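Local coordinates for CELL WALL surface anchor family protein (Streptococcus pneumoniae, PDB 2WW8) that serves as the adhesin of the pneumococcal pilus, probably recognising host cells through a domain related to those of integrins, at residues I229-S234 / N336-E341; S277-G282 / D318-K323; A248-E253 / D571-L576. One frame throughout, in Å; residues are numbered along the deposited sequence.

Interaction 1: residues I229-S234 / N336-E341. With MG (magnesium ion), chain B.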
loop_
_atom_site.group_PDB
_atom_site.type_symbol
_atom_site.label_atom_id
_atom_site.label_comp_id
_atom_site.label_asym_id
_atom_site.label_seq_id
_atom_site.Cartn_x
_atom_site.Cartn_y
_atom_site.Cartn_z
ATOM N N ILE A 229 -33.656 10.355 3.985
ATOM C CA ILE A 229 -33.609 9.614 5.284
ATOM C C ILE A 229 -34.163 10.505 6.385
ATOM O O ILE A 229 -33.703 11.645 6.507
ATOM C CB ILE A 229 -32.192 9.217 5.622
ATOM C CG1 ILE A 229 -31.736 8.244 4.557
ATOM C CG2 ILE A 229 -32.083 8.642 7.065
ATOM C CD1 ILE A 229 -30.285 7.848 4.662
ATOM N N LEU A 230 -35.158 10.030 7.126
ATOM C CA LEU A 230 -35.690 10.830 8.224
ATOM C C LEU A 230 -35.207 10.185 9.501
ATOM O O LEU A 230 -35.372 8.988 9.668
ATOM C CB LEU A 230 -37.215 10.726 8.345
ATOM C CG LEU A 230 -38.083 11.246 7.201
ATOM C CD1 LEU A 230 -39.567 11.068 7.511
ATOM C CD2 LEU A 230 -37.756 12.737 7.085
ATOM N N LEU A 231 -34.621 10.966 10.395
ATOM C CA LEU A 231 -33.960 10.346 11.523
ATOM C C LEU A 231 -34.421 11.047 12.832
ATOM O O LEU A 231 -34.201 12.254 13.002
ATOM C CB LEU A 231 -32.457 10.523 11.350
ATOM C CG LEU A 231 -31.599 10.071 12.562
ATOM C CD1 LEU A 231 -31.832 8.591 12.917
ATOM C CD2 LEU A 231 -30.056 10.329 12.260
ATOM N N ASP A 232 -35.098 10.291 13.685
ATOM C CA ASP A 232 -35.559 10.750 15.009
ATOM C C ASP A 232 -34.362 11.059 15.919
ATOM O O ASP A 232 -33.463 10.229 16.138
ATOM C CB ASP A 232 -36.551 9.654 15.513
ATOM C CG ASP A 232 -37.149 9.886 16.909
ATOM O OD1 ASP A 232 -36.628 10.691 17.716
ATOM O OD2 ASP A 232 -38.175 9.181 17.130
ATOM N N ASN A 233 -34.306 12.295 16.427
ATOM C CA ASN A 233 -33.242 12.687 17.378
ATOM C C ASN A 233 -33.915 13.157 18.702
ATOM O O ASN A 233 -33.388 14.050 19.386
ATOM C CB ASN A 233 -32.326 13.762 16.780
ATOM C CG ASN A 233 -31.013 13.993 17.570
ATOM O OD1 ASN A 233 -30.734 15.134 17.911
ATOM N ND2 ASN A 233 -30.260 12.965 17.888
ATOM N N SER A 234 -35.072 12.576 19.047
ATOM C CA SER A 234 -35.798 12.919 20.276
ATOM C C SER A 234 -34.929 12.507 21.520
ATOM O O SER A 234 -33.976 11.720 21.410
ATOM C CB SER A 234 -37.191 12.254 20.310
ATOM O OG SER A 234 -36.978 10.840 20.277
ATOM N N ASN A 336 -21.272 13.781 7.946
ATOM C CA ASN A 336 -20.822 14.481 9.173
ATOM C C ASN A 336 -21.915 15.227 9.936
ATOM O O ASN A 336 -21.697 15.672 11.074
ATOM C CB ASN A 336 -19.729 15.511 8.874
ATOM C CG ASN A 336 -18.380 14.860 8.551
ATOM O OD1 ASN A 336 -18.098 13.755 9.018
ATOM N ND2 ASN A 336 -17.553 15.518 7.745
ATOM N N LYS A 337 -23.066 15.414 9.302
ATOM C CA LYS A 337 -24.206 16.063 9.964
ATOM C C LYS A 337 -25.100 15.076 10.655
ATOM O O LYS A 337 -25.945 15.484 11.485
ATOM C CB LYS A 337 -25.039 16.865 8.949
ATOM C CG LYS A 337 -24.190 18.137 8.756
ATOM C CD LYS A 337 -24.763 19.053 7.742
ATOM C CE LYS A 337 -25.550 20.111 8.482
ATOM N NZ LYS A 337 -26.284 20.932 7.428
ATOM N N VAL A 338 -24.961 13.798 10.291
ATOM C CA VAL A 338 -25.709 12.734 10.975
ATOM C C VAL A 338 -25.355 12.777 12.489
ATOM O O VAL A 338 -24.202 12.649 12.801
ATOM C CB VAL A 338 -25.407 11.349 10.396
ATOM C CG1 VAL A 338 -26.197 10.315 11.184
ATOM C CG2 VAL A 338 -25.799 11.270 8.890
ATOM N N PRO A 339 -26.341 12.935 13.402
ATOM C CA PRO A 339 -26.043 12.996 14.822
ATOM C C PRO A 339 -25.710 11.579 15.349
ATOM O O PRO A 339 -26.343 10.605 14.893
ATOM C CB PRO A 339 -27.370 13.491 15.426
ATOM C CG PRO A 339 -28.417 12.917 14.507
ATOM C CD PRO A 339 -27.787 13.055 13.138
ATOM N N THR A 340 -24.782 11.489 16.301
ATOM C CA THR A 340 -24.597 10.217 17.049
ATOM C C THR A 340 -24.872 10.354 18.559
ATOM O O THR A 340 -24.486 9.477 19.357
ATOM C CB THR A 340 -23.160 9.657 16.870
ATOM O OG1 THR A 340 -22.225 10.696 17.198
ATOM C CG2 THR A 340 -22.971 9.202 15.430
ATOM N N GLU A 341 -25.509 11.471 18.918
ATOM C CA GLU A 341 -25.907 11.770 20.302
ATOM C C GLU A 341 -27.263 12.422 20.197
ATOM O O GLU A 341 -27.603 12.974 19.121
ATOM C CB GLU A 341 -24.945 12.814 20.917
ATOM C CG GLU A 341 -23.443 12.487 20.804
ATOM C CD GLU A 341 -22.954 11.390 21.754
ATOM O OE1 GLU A 341 -23.672 10.988 22.709
ATOM O OE2 GLU A 341 -21.813 10.919 21.554
HETATM MG MG MG B . -38.308 9.254 20.970
HETATM O O HOH W 1 -39.540 9.595 19.323
HETATM O O HOH W 2 -39.181 10.500 22.316
HETATM O O HOH W 3 -39.377 7.724 21.924
#
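Apolar packing joins L231 to the turn at V338 and P339. The CD2 methyl of L231 abuts the CD/CG side of the P339 ring, 3.7 Å from P339 CD. The same L231 methyl rests 4.0 Å from V338 CG1. With CG anti to the backbone N (chi1 173°), L231 projects off strand 225-232 to meet both residues.

The polar tie is one hydrogen bond, N233 ND2 to E341 O, 2.9 Å long and nearly straight at 163°. The acceptor lies in the amide plane of N233, while the donor is tilted 29° from the plane of the E341 carbonyl. The N233 amide lies alongside the proline, pointing the other way, with N233 ND2 3.8 Å from P339 CB. N233 thus binds the backbone of E341 rather than its carboxylate.

Metal binding occupies the loop end of 229-234. S234 OG binds magnesium at 2.2 Å, and three waters, S236 and D387 complete six ligands. D232 stands in the second shell: its OD1 takes an Asx-turn bond from S234 N (2.8 Å) and a second from S234 OG on the syn lone pair, which positions the hydroxyl, while its OD2 accepts from metal-bound water 1 (2.6 Å). D232, S234 and S236 form the DxSxS sequence of a metal ion-dependent adhesion site (MIDAS), the hallmark of inserted integrin domains and von Willebrand factor A domains.

Interaction 2: residues S277-G282 / D318-K323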
loop_
_atom_site.group_PDB
_atom_site.type_symbol
_atom_site.label_atom_id
_atom_site.label_comp_id
_atom_site.label_asym_id
_atom_site.label_seq_id
_atom_site.Cartn_x
_atom_site.Cartn_y
_atom_site.Cartn_z
ATOM N N SER A 277 -38.843 17.928 18.201
ATOM C CA SER A 277 -40.019 18.816 18.241
ATOM C C SER A 277 -40.111 19.679 16.984
ATOM O O SER A 277 -41.122 20.356 16.764
ATOM C CB SER A 277 -39.923 19.814 19.445
ATOM O OG SER A 277 -39.903 19.089 20.675
ATOM N N THR A 278 -39.010 19.752 16.227
ATOM C CA THR A 278 -38.982 20.466 14.946
ATOM C C THR A 278 -37.884 19.796 14.122
ATOM O O THR A 278 -37.244 18.834 14.579
ATOM C CB THR A 278 -38.786 22.041 15.059
ATOM O OG1 THR A 278 -38.876 22.703 13.770
ATOM C CG2 THR A 278 -37.374 22.311 15.624
ATOM N N ILE A 279 -37.729 20.289 12.891
ATOM C CA ILE A 279 -36.651 19.827 12.041
ATOM C C ILE A 279 -35.334 20.420 12.562
ATOM O O ILE A 279 -35.218 21.629 12.725
ATOM C CB ILE A 279 -36.832 20.259 10.550
ATOM C CG1 ILE A 279 -38.205 19.839 10.007
ATOM C CG2 ILE A 279 -35.579 19.815 9.755
ATOM C CD1 ILE A 279 -38.435 18.381 10.234
ATOM N N PHE A 280 -34.337 19.578 12.828
ATOM C CA PHE A 280 -33.097 20.056 13.390
ATOM C C PHE A 280 -32.169 20.570 12.269
ATOM O O PHE A 280 -31.396 19.825 11.696
ATOM C CB PHE A 280 -32.421 18.931 14.233
ATOM C CG PHE A 280 -33.008 18.766 15.590
ATOM C CD1 PHE A 280 -34.079 19.587 16.015
ATOM C CD2 PHE A 280 -32.508 17.803 16.471
ATOM C CE1 PHE A 280 -34.562 19.465 17.297
ATOM C CE2 PHE A 280 -33.015 17.667 17.775
ATOM C CZ PHE A 280 -34.039 18.537 18.183
ATOM N N ASP A 281 -32.295 21.844 11.921
ATOM C CA ASP A 281 -31.680 22.415 10.732
ATOM C C ASP A 281 -30.878 23.675 11.029
ATOM O O ASP A 281 -30.430 24.383 10.111
ATOM C CB ASP A 281 -32.729 22.708 9.641
ATOM C CG ASP A 281 -33.696 23.823 10.083
ATOM O OD1 ASP A 281 -33.563 24.382 11.211
ATOM O OD2 ASP A 281 -34.598 24.146 9.289
ATOM N N GLY A 282 -30.678 23.983 12.310
ATOM C CA GLY A 282 -29.828 25.126 12.641
ATOM C C GLY A 282 -30.538 26.450 12.828
ATOM O O GLY A 282 -29.945 27.425 13.318
ATOM N N ASP A 318 -27.771 21.769 13.748
ATOM C CA ASP A 318 -27.950 21.525 12.347
ATOM C C ASP A 318 -27.551 20.088 12.025
ATOM O O ASP A 318 -26.390 19.824 11.714
ATOM C CB ASP A 318 -27.191 22.548 11.507
ATOM C CG ASP A 318 -27.507 22.379 10.013
ATOM O OD1 ASP A 318 -28.354 21.509 9.632
ATOM O OD2 ASP A 318 -26.860 23.130 9.243
ATOM N N TYR A 319 -28.520 19.175 12.138
ATOM C CA TYR A 319 -28.244 17.780 11.793
ATOM C C TYR A 319 -28.943 17.430 10.488
ATOM O O TYR A 319 -29.217 16.258 10.264
ATOM C CB TYR A 319 -28.810 16.921 12.936
ATOM C CG TYR A 319 -28.004 17.011 14.252
ATOM C CD1 TYR A 319 -26.596 17.131 14.242
ATOM C CD2 TYR A 319 -28.646 16.949 15.493
ATOM C CE1 TYR A 319 -25.843 17.184 15.470
ATOM C CE2 TYR A 319 -27.914 16.978 16.726
ATOM C CZ TYR A 319 -26.522 17.084 16.680
ATOM O OH TYR A 319 -25.830 17.145 17.872
ATOM N N SER A 320 -29.307 18.418 9.664
ATOM C CA SER A 320 -30.039 18.056 8.443
ATOM C C SER A 320 -29.209 18.369 7.194
ATOM O O SER A 320 -28.230 19.125 7.247
ATOM C CB SER A 320 -31.422 18.699 8.409
ATOM O OG SER A 320 -32.165 18.137 9.468
ATOM N N TYR A 321 -29.538 17.698 6.082
ATOM C CA TYR A 321 -28.962 18.077 4.819
ATOM C C TYR A 321 -30.081 18.081 3.804
ATOM O O TYR A 321 -30.417 17.048 3.188
ATOM C CB TYR A 321 -27.793 17.147 4.475
ATOM C CG TYR A 321 -26.976 17.764 3.371
ATOM C CD1 TYR A 321 -27.382 17.644 2.027
ATOM C CD2 TYR A 321 -25.808 18.469 3.654
ATOM C CE1 TYR A 321 -26.643 18.190 0.993
ATOM C CE2 TYR A 321 -25.045 19.044 2.624
ATOM C CZ TYR A 321 -25.493 18.891 1.326
ATOM O OH TYR A 321 -24.769 19.478 0.336
ATOM N N LEU A 322 -30.690 19.254 3.655
ATOM C CA LEU A 322 -32.045 19.318 3.102
ATOM C C LEU A 322 -32.028 19.428 1.566
ATOM O O LEU A 322 -32.959 19.997 0.996
ATOM C CB LEU A 322 -32.798 20.535 3.638
ATOM C CG LEU A 322 -33.056 20.414 5.134
ATOM C CD1 LEU A 322 -33.624 21.694 5.796
ATOM C CD2 LEU A 322 -33.792 19.141 5.532
ATOM N N LYS A 323 -30.976 18.915 0.927
ATOM C CA LYS A 323 -30.811 18.927 -0.520
ATOM C C LYS A 323 -30.402 17.523 -1.020
ATOM O O LYS A 323 -29.424 16.900 -0.499
ATOM C CB LYS A 323 -29.750 19.966 -0.835
ATOM C CG LYS A 323 -29.675 20.396 -2.293
ATOM C CD LYS A 323 -28.416 21.226 -2.592
ATOM C CE LYS A 323 -27.308 20.373 -3.191
ATOM N NZ LYS A 323 -25.992 21.044 -3.012
#
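The carbonyl oxygen of F280, the central residue of an inverse gamma turn, accepts Y319 N at 3.0 Å with a bent N-H...O angle of 140°. S320 OG, set beside its own backbone N (chi1 -65°), reaches the same F280 O at 2.9 Å. The two donors come in from opposite faces of the carbonyl plane, so this one oxygen is bonded from above and below. The S320 hydroxyl in turn receives T274 N.

The side chains of F280 and Y319 extend next to each other in the same direction; F280 CD2 approaches the edge of the tyrosine ring, 4.1 Å from Y319 CD2. D281 CB touches L322 CD1 at 4.1 Å, while the carboxylate of D281 turns to T283. D318 packs against the peptide between D281 and G282, its CG 3.5 Å from D281 O. G282 has a positive phi (93°), a backbone setting that calls for glycine.

D318 OD1 also accepts S320 N at 3.2 Å, on its anti side and somewhat out of the carboxylate plane, and D318 OD2 forms a salt bridge with K337. An inverse gamma turn thus faces an Asx turn beside edge strand 269-275 of the parallel sheet in this von Willebrand A-like domain.

Interaction 3: residues A248-E253 / D571-L576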
loop_
_atom_site.group_PDB
_atom_site.type_symbol
_atom_site.label_atom_id
_atom_site.label_comp_id
_atom_site.label_asym_id
_atom_site.label_seq_id
_atom_site.Cartn_x
_atom_site.Cartn_y
_atom_site.Cartn_z
ATOM N N ALA A 248 -28.885 6.624 19.726
ATOM C CA ALA A 248 -28.459 7.667 18.797
ATOM C C ALA A 248 -27.217 7.219 18.026
ATOM O O ALA A 248 -27.140 7.350 16.779
ATOM C CB ALA A 248 -28.283 8.982 19.504
ATOM N N GLU A 249 -26.246 6.689 18.751
ATOM C CA GLU A 249 -25.018 6.370 18.068
ATOM C C GLU A 249 -25.211 5.238 17.068
ATOM O O GLU A 249 -24.627 5.245 15.977
ATOM C CB GLU A 249 -23.805 6.188 18.988
ATOM C CG GLU A 249 -23.634 4.874 19.588
ATOM C CD GLU A 249 -22.505 4.755 20.597
ATOM O OE1 GLU A 249 -21.819 5.731 20.966
ATOM O OE2 GLU A 249 -22.337 3.622 21.062
ATOM N N ARG A 250 -25.996 4.237 17.425
ATOM C CA ARG A 250 -26.181 3.135 16.524
ATOM C C ARG A 250 -27.053 3.502 15.325
ATOM O O ARG A 250 -26.817 2.992 14.236
ATOM C CB ARG A 250 -26.636 1.851 17.243
ATOM C CG ARG A 250 -25.568 1.329 18.223
ATOM C CD ARG A 250 -26.073 0.166 19.030
ATOM N NE ARG A 250 -25.004 -0.278 19.896
ATOM C CZ ARG A 250 -25.111 -1.134 20.919
ATOM N NH1 ARG A 250 -26.257 -1.734 21.246
ATOM N NH2 ARG A 250 -24.019 -1.444 21.605
ATOM N N ALA A 251 -28.090 4.301 15.519
ATOM C CA ALA A 251 -28.950 4.739 14.403
ATOM C C ALA A 251 -28.118 5.634 13.521
ATOM O O ALA A 251 -28.346 5.551 12.327
ATOM C CB ALA A 251 -30.157 5.521 14.892
ATOM N N GLY A 252 -27.237 6.474 14.091
ATOM C CA GLY A 252 -26.340 7.350 13.316
ATOM C C GLY A 252 -25.316 6.551 12.512
ATOM O O GLY A 252 -25.162 6.778 11.303
ATOM N N GLU A 253 -24.636 5.593 13.141
ATOM C CA GLU A 253 -23.713 4.744 12.385
ATOM C C GLU A 253 -24.433 3.944 11.281
ATOM O O GLU A 253 -23.848 3.780 10.194
ATOM C CB GLU A 253 -22.902 3.802 13.281
ATOM C CG GLU A 253 -22.027 4.517 14.354
ATOM C CD GLU A 253 -21.509 3.637 15.533
ATOM O OE1 GLU A 253 -21.960 2.468 15.718
ATOM O OE2 GLU A 253 -20.652 4.130 16.321
ATOM N N ASP A 571 -33.154 -5.117 19.260
ATOM C CA ASP A 571 -31.732 -5.103 19.471
ATOM C C ASP A 571 -31.094 -3.980 18.634
ATOM O O ASP A 571 -30.946 -4.104 17.414
ATOM C CB ASP A 571 -31.247 -6.487 19.084
ATOM C CG ASP A 571 -29.749 -6.642 19.273
ATOM O OD1 ASP A 571 -29.017 -5.622 19.323
ATOM O OD2 ASP A 571 -29.282 -7.791 19.342
ATOM N N THR A 572 -30.695 -2.890 19.278
ATOM C CA THR A 572 -30.131 -1.730 18.586
ATOM C C THR A 572 -28.869 -2.008 17.755
ATOM O O THR A 572 -28.488 -1.190 16.952
ATOM C CB THR A 572 -29.808 -0.600 19.598
ATOM O OG1 THR A 572 -28.864 -1.110 20.559
ATOM C CG2 THR A 572 -31.080 -0.094 20.263
ATOM N N THR A 573 -28.196 -3.139 17.929
ATOM C CA THR A 573 -27.087 -3.512 17.057
ATOM C C THR A 573 -27.627 -4.010 15.680
ATOM O O THR A 573 -26.821 -4.233 14.769
ATOM C CB THR A 573 -26.139 -4.616 17.634
ATOM O OG1 THR A 573 -26.832 -5.865 17.771
ATOM C CG2 THR A 573 -25.446 -4.265 18.988
ATOM N N LYS A 574 -28.947 -4.151 15.501
ATOM C CA LYS A 574 -29.544 -4.697 14.259
ATOM C C LYS A 574 -30.313 -3.667 13.423
ATOM O O LYS A 574 -31.028 -4.024 12.489
ATOM C CB LYS A 574 -30.541 -5.834 14.520
ATOM C CG LYS A 574 -30.120 -6.985 15.436
ATOM C CD LYS A 574 -28.990 -7.730 14.885
ATOM C CE LYS A 574 -28.705 -9.001 15.700
ATOM N NZ LYS A 574 -28.349 -10.034 14.704
ATOM N N ILE A 575 -30.232 -2.396 13.795
ATOM C CA ILE A 575 -30.770 -1.353 12.947
ATOM C C ILE A 575 -30.196 -1.366 11.521
ATOM O O ILE A 575 -30.937 -1.397 10.543
ATOM C CB ILE A 575 -30.581 0.015 13.604
ATOM C CG1 ILE A 575 -31.278 0.049 14.979
ATOM C CG2 ILE A 575 -31.056 1.176 12.643
ATOM C CD1 ILE A 575 -30.702 1.177 15.834
ATOM N N LEU A 576 -28.881 -1.426 11.355
ATOM C CA LEU A 576 -28.323 -1.484 10.011
ATOM C C LEU A 576 -28.840 -2.710 9.234
ATOM O O LEU A 576 -29.258 -2.598 8.061
ATOM C CB LEU A 576 -26.787 -1.432 10.037
ATOM C CG LEU A 576 -26.144 -1.443 8.643
ATOM C CD1 LEU A 576 -26.782 -0.331 7.696
ATOM C CD2 LEU A 576 -24.617 -1.392 8.742
#
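R250 leaves helix 247-263 with its CB 3.6 Å from T572 O and close to the CD1 methyl of I575. Its chain, extended from CG to NE, crosses T572 at about a right angle: CG stays near the T572 carbonyl oxygen, and R250 CD comes within 3.4 Å of T572 OG1. Beyond CD the guanidinium turns its edge to that hydroxyl. NH1 donates to T572 OG1 at 2.8 Å (153°), with the oxygen almost in the guanidinium plane, and T572 OG1 is bonded as well to A245 O. Helix 247-263, the first long helix of the von Willebrand A-like domain, here meets the start of its last helix, 575-583, and the loop leading into it. One face of the guanidinium carries the T573 CG2 methyl, 3.5 Å from R250 NH1 and offset toward the rim. T573 is itself fixed by D571 OD1, which takes T573 N in an Asx turn and T573 OG1 at 2.7 Å, both from the same face of the carboxylate. R250 NH1 and D571 OD1 are 5.1 Å apart, too far for a salt bridge, though the charges probably attract weakly. Deeper between the helices, I575 CD1 reaches the helix backbone, 4.1 Å from A251 N.

After the N-terminal strands the chain enters strand 225-232 and its metal-binding loop, then helix 247-263, edge strand 269-275 and the loop 277-282. Interaction 2 closes the shortest loop, 277-282 onto 318-323. It is nested inside the loop of interaction 1, which brings the end of helix 328-337 and the residues after it back to 229-234. Interaction 3 joins helix 247-263 to 571-576 across more than 300 residues; it also encloses interaction 2 but crosses interaction 1. Interactions 1 and 2 meet where K337 NZ reaches S320 O, and interactions 1 and 3 where T340 and E341 pack on A248. Strand 225-232, the loop after edge strand 269-275, and helices 247-263 and 575-583 are thereby tied together.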